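Side-chain contacts in putative superoxide reductase (Thermotoga maritima, PDB 3QZB), which probably reduces superoxide to hydrogen peroxide at an iron centre, taking electrons that reach it by way of rubredoxin: residues A[47-52]-A[121-126]; A[71-74]-A[79-82]. All coordinates share one frame; numbering follows the deposited sequence.

Contact 1: A[47-52]-A[121-126]; sequences IVVTVG and IIALSY
Val49 and Ala123 mark the point where the CA atoms of the two strands come nearest in register, 7.4 Å apart, with the segment axes 9.0 Å apart and running in roughly the same direction, 32° from parallel. At such a separation the strands meet through side chains, and this is the face-to-face packing of two sheets in an immunoglobulin-like beta-sandwich. Alternate residues of each strand point inward, so three pairs form along the interface. At one end Ile47 and Ile121 reach toward each other tip to tip, CD1 of Ile47 lying 3.9 Å from CD1 of Ile121. Both chains are extended beyond CG1 (chi2 172° in Ile47 and 162° in Ile121), which lets them span the wider gap between their backbones. In the middle, CG1 of Val49 comes to 3.9 Å from CB of Ala123, a small residue where the strands approach more closely. The last pair is mixed in character: CG2 of Val51 lies 3.7 Å from both CB and OG of Ser125, so a methyl group packs against the base and hydroxyl of the serine. This end faces the active site, for the Val51 side chain is about 7 Å from the bound iron and strand 119-127 runs on into Cys127, one of its ligands. Around the interface, strand 44-51 lies between strands 31-34 and 103-115 in its own sheet, while Val49 also packs on Ile68 and Val70 of strand 65-74, and Ile121 on Ile139 of strand 131-141.

Contact 2: A[71-74]-A[79-82]; sequences FFQP and YVYE
The ring of Phe71 slants against the chain of 80-82, with CD1 of Phe71 3.6 Å from CA of Glu82 and 3.8 Å from CG2 of Val80. Next to it, Phe72 and Tyr81 form an antiparallel hydrogen-bonded pair: Phe72 N donates to Tyr81 O at 2.8 Å, and Tyr81 N returns a bond to Phe72 O at 2.9 Å. Gln73 adds a side-chain bond. Its first torsion, with CG anti to the backbone N (chi1 -155°), lays CG across the CG1 methyl of Val80 at 3.7 Å. The bend at chi2 (-66°) then turns the amide, bringing NE2 to 3.0 Å from Tyr79 O; the N-H points nearly straight at the oxygen (162°), which lies close to the amide plane, although the donor stands above the plane of the carbonyl. With an alanine here, Tyr79 O would probably lose its side-chain donor and Val80 CG1 the methylene it packs on. Pro74 meets the edge of the Tyr81 ring, its CD 3.5 Å from Tyr81 CE2. The Tyr81 hydroxyl is hydrogen-bonded to Asp77 in the intervening turn, and Glu82 reaches Asn89 of the third subunit and Arg85 of the second. The contact lies at the turn end of the beta hairpin of strands 65-74 and 81-87, whose first strand is also joined by a backbone hydrogen bond of Gln73 to Thr120 of strand 119-127.

In the fold
Contact 1 packs one sheet of the sandwich on the other, close to the spatial centre of the subunit, whereas contact 2 pairs neighbouring strands within a single sheet; their centres are about 14 Å apart. Along the chain 47-52 comes first, both halves of contact 2 follow, and 121-126 comes last. Strands 65-74 and 119-127 are neighbours, and the contacts touch there through a probable hydrogen bond of 2.8 Å between Phe71 N and Ile122 O. Contact 1 leads toward the iron site; contact 2 lies away from it, but both touch the second subunit.

Contact 1: A[47-52]-A[121-126]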
loop_
_atom_site.group_PDB
_atom_site.type_symbol
_atom_site.label_atom_id
_atom_site.label_comp_id
_atom_site.label_asym_id
_atom_site.label_seq_id
_atom_site.Cartn_x
_atom_site.Cartn_y
_atom_site.Cartn_z
ATOM N N ILE A 47 16.292 5.433 -9.372
ATOM C CA ILE A 47 16.706 4.671 -8.215
ATOM C C ILE A 47 16.194 3.242 -8.359
ATOM O O ILE A 47 15.007 2.995 -8.487
ATOM C CB ILE A 47 16.159 5.277 -6.907
ATOM C CG1 ILE A 47 16.593 6.731 -6.732
ATOM C CG2 ILE A 47 16.579 4.432 -5.706
ATOM C CD1 ILE A 47 15.884 7.430 -5.529
ATOM N N VAL A 48 17.167 2.319 -8.429
ATOM C CA VAL A 48 16.840 0.884 -8.474
ATOM C C VAL A 48 17.102 0.321 -7.088
ATOM O O VAL A 48 18.139 0.589 -6.462
ATOM C CB VAL A 48 17.680 0.129 -9.524
ATOM C CG1 VAL A 48 17.159 -1.311 -9.665
ATOM C CG2 VAL A 48 17.639 0.834 -10.866
ATOM N N VAL A 49 16.149 -0.470 -6.588
ATOM C CA VAL A 49 16.371 -1.186 -5.318
ATOM C C VAL A 49 16.025 -2.665 -5.564
ATOM O O VAL A 49 15.002 -2.975 -6.154
ATOM C CB VAL A 49 15.540 -0.639 -4.165
ATOM C CG1 VAL A 49 15.948 -1.315 -2.874
ATOM C CG2 VAL A 49 15.659 0.882 -4.050
ATOM N N THR A 50 16.943 -3.538 -5.142
ATOM C CA THR A 50 16.826 -4.982 -5.379
ATOM C C THR A 50 17.139 -5.750 -4.114
ATOM O O THR A 50 18.141 -5.514 -3.468
ATOM C CB THR A 50 17.829 -5.410 -6.466
ATOM O OG1 THR A 50 17.683 -4.567 -7.626
ATOM C CG2 THR A 50 17.650 -6.868 -6.864
ATOM N N VAL A 51 16.264 -6.680 -3.751
ATOM C CA VAL A 51 16.595 -7.674 -2.687
ATOM C C VAL A 51 16.979 -8.963 -3.443
ATOM O O VAL A 51 16.363 -9.347 -4.399
ATOM C CB VAL A 51 15.396 -7.896 -1.751
ATOM C CG1 VAL A 51 15.688 -8.998 -0.727
ATOM C CG2 VAL A 51 15.033 -6.583 -1.026
ATOM N N GLY A 52 18.022 -9.596 -2.934
ATOM C CA GLY A 52 18.479 -10.865 -3.474
ATOM C C GLY A 52 19.366 -10.554 -4.620
ATOM O O GLY A 52 19.408 -11.324 -5.544
ATOM N N ILE A 121 19.225 8.630 0.647
ATOM C CA ILE A 121 18.223 7.638 0.225
ATOM C C ILE A 121 18.282 6.470 1.225
ATOM O O ILE A 121 19.366 5.952 1.478
ATOM C CB ILE A 121 18.508 7.138 -1.208
ATOM C CG1 ILE A 121 18.516 8.266 -2.225
ATOM C CG2 ILE A 121 17.527 6.005 -1.595
ATOM C CD1 ILE A 121 19.216 7.909 -3.554
ATOM N N ILE A 122 17.153 6.080 1.785
ATOM C CA ILE A 122 17.025 4.951 2.703
ATOM C C ILE A 122 16.059 3.940 2.086
ATOM O O ILE A 122 14.949 4.287 1.701
ATOM C CB ILE A 122 16.550 5.384 4.094
ATOM C CG1 ILE A 122 17.462 6.459 4.737
ATOM C CG2 ILE A 122 16.480 4.161 5.014
ATOM C CD1 ILE A 122 16.861 7.062 6.004
ATOM N N ALA A 123 16.513 2.700 1.950
ATOM C CA ALA A 123 15.673 1.604 1.480
ATOM C C ALA A 123 15.326 0.707 2.687
ATOM O O ALA A 123 16.205 0.383 3.502
ATOM C CB ALA A 123 16.407 0.779 0.426
ATOM N N LEU A 124 14.051 0.350 2.751
ATOM C CA LEU A 124 13.540 -0.577 3.779
ATOM C C LEU A 124 12.805 -1.674 3.038
ATOM O O LEU A 124 11.952 -1.419 2.192
ATOM C CB LEU A 124 12.591 0.158 4.691
ATOM C CG LEU A 124 12.030 -0.617 5.907
ATOM C CD1 LEU A 124 13.051 -0.865 6.924
ATOM C CD2 LEU A 124 10.815 0.115 6.483
ATOM N N SER A 125 13.107 -2.938 3.369
ATOM C CA SER A 125 12.410 -4.053 2.741
ATOM C C SER A 125 11.889 -5.024 3.774
ATOM O O SER A 125 12.390 -5.042 4.923
ATOM C CB SER A 125 13.317 -4.754 1.733
ATOM O OG SER A 125 14.473 -5.234 2.346
ATOM N N TYR A 126 10.922 -5.828 3.386
ATOM C CA TYR A 126 10.213 -6.714 4.294
ATOM C C TYR A 126 10.034 -8.077 3.638
ATOM O O TYR A 126 9.468 -8.188 2.565
ATOM C CB TYR A 126 8.826 -6.110 4.629
ATOM C CG TYR A 126 8.018 -6.969 5.569
ATOM C CD1 TYR A 126 8.448 -7.237 6.858
ATOM C CD2 TYR A 126 6.862 -7.541 5.147
ATOM C CE1 TYR A 126 7.724 -8.096 7.678
ATOM C CE2 TYR A 126 6.113 -8.403 5.961
ATOM C CZ TYR A 126 6.575 -8.674 7.213
ATOM O OH TYR A 126 5.900 -9.567 8.048
#

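Contact 2: A[71-74]-A[79-82]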
loop_
_atom_site.group_PDB
_atom_site.type_symbol
_atom_site.label_atom_id
_atom_site.label_comp_id
_atom_site.label_asym_id
_atom_site.label_seq_id
_atom_site.Cartn_x
_atom_site.Cartn_y
_atom_site.Cartn_z
ATOM N N PHE A 71 12.736 6.007 1.409
ATOM C CA PHE A 71 12.637 7.298 2.058
ATOM C C PHE A 71 13.770 8.206 1.541
ATOM O O PHE A 71 14.857 7.735 1.208
ATOM C CB PHE A 71 12.750 7.178 3.579
ATOM C CG PHE A 71 11.547 6.477 4.202
ATOM C CD1 PHE A 71 10.431 7.204 4.596
ATOM C CD2 PHE A 71 11.571 5.104 4.427
ATOM C CE1 PHE A 71 9.347 6.588 5.132
ATOM C CE2 PHE A 71 10.467 4.450 5.009
ATOM C CZ PHE A 71 9.375 5.205 5.375
ATOM N N PHE A 72 13.491 9.499 1.590
ATOM C CA PHE A 72 14.501 10.515 1.343
ATOM C C PHE A 72 14.614 11.387 2.591
ATOM O O PHE A 72 13.609 11.893 3.092
ATOM C CB PHE A 72 14.156 11.363 0.137
ATOM C CG PHE A 72 15.211 12.357 -0.228
ATOM C CD1 PHE A 72 16.445 11.948 -0.698
ATOM C CD2 PHE A 72 15.024 13.724 -0.070
ATOM C CE1 PHE A 72 17.446 12.854 -1.029
ATOM C CE2 PHE A 72 16.019 14.605 -0.390
ATOM C CZ PHE A 72 17.217 14.179 -0.885
ATOM N N GLN A 73 15.852 11.576 3.049
ATOM C CA GLN A 73 16.168 12.388 4.226
ATOM C C GLN A 73 16.953 13.613 3.743
ATOM O O GLN A 73 18.139 13.457 3.421
ATOM C CB GLN A 73 16.971 11.577 5.238
ATOM C CG GLN A 73 16.850 12.065 6.665
ATOM C CD GLN A 73 17.445 13.425 6.850
ATOM O OE1 GLN A 73 18.657 13.592 6.670
ATOM N NE2 GLN A 73 16.637 14.393 7.215
ATOM N N PRO A 74 16.346 14.802 3.676
ATOM C CA PRO A 74 17.101 15.954 3.176
ATOM C C PRO A 74 18.100 16.429 4.226
ATOM O O PRO A 74 17.727 16.585 5.400
ATOM C CB PRO A 74 16.029 17.003 2.907
ATOM C CG PRO A 74 14.707 16.271 2.934
ATOM C CD PRO A 74 14.933 15.136 3.882
ATOM N N TYR A 79 13.221 15.411 9.215
ATOM C CA TYR A 79 12.300 14.333 8.882
ATOM C C TYR A 79 12.829 13.450 7.736
ATOM O O TYR A 79 13.717 13.839 6.983
ATOM C CB TYR A 79 10.926 14.911 8.531
ATOM C CG TYR A 79 10.378 15.836 9.604
ATOM C CD1 TYR A 79 10.086 15.363 10.885
ATOM C CD2 TYR A 79 10.192 17.163 9.362
ATOM C CE1 TYR A 79 9.604 16.198 11.859
ATOM C CE2 TYR A 79 9.738 18.033 10.336
ATOM C CZ TYR A 79 9.468 17.544 11.602
ATOM O OH TYR A 79 8.990 18.384 12.591
ATOM N N VAL A 80 12.150 12.290 7.558
ATOM C CA VAL A 80 12.159 11.573 6.331
ATOM C C VAL A 80 10.862 11.747 5.580
ATOM O O VAL A 80 9.798 12.021 6.178
ATOM C CB VAL A 80 12.425 10.062 6.500
ATOM C CG1 VAL A 80 13.865 9.819 6.939
ATOM C CG2 VAL A 80 11.461 9.382 7.491
ATOM N N TYR A 81 10.925 11.516 4.249
ATOM C CA TYR A 81 9.822 11.587 3.356
ATOM C C TYR A 81 9.731 10.282 2.612
ATOM O O TYR A 81 10.730 9.802 2.074
ATOM C CB TYR A 81 9.925 12.789 2.380
ATOM C CG TYR A 81 10.095 14.077 3.151
ATOM C CD1 TYR A 81 9.022 14.777 3.608
ATOM C CD2 TYR A 81 11.336 14.454 3.598
ATOM C CE1 TYR A 81 9.194 15.904 4.427
ATOM C CE2 TYR A 81 11.495 15.555 4.383
ATOM C CZ TYR A 81 10.419 16.294 4.788
ATOM O OH TYR A 81 10.574 17.399 5.616
ATOM N N GLU A 82 8.539 9.684 2.593
ATOM C CA GLU A 82 8.337 8.419 1.896
ATOM C C GLU A 82 8.287 8.706 0.397
ATOM O O GLU A 82 7.352 9.313 -0.112
ATOM C CB GLU A 82 7.039 7.740 2.354
ATOM C CG GLU A 82 6.930 6.285 1.845
ATOM C CD GLU A 82 5.698 5.580 2.345
ATOM O OE1 GLU A 82 4.582 6.086 2.050
ATOM O OE2 GLU A 82 5.843 4.511 3.004
#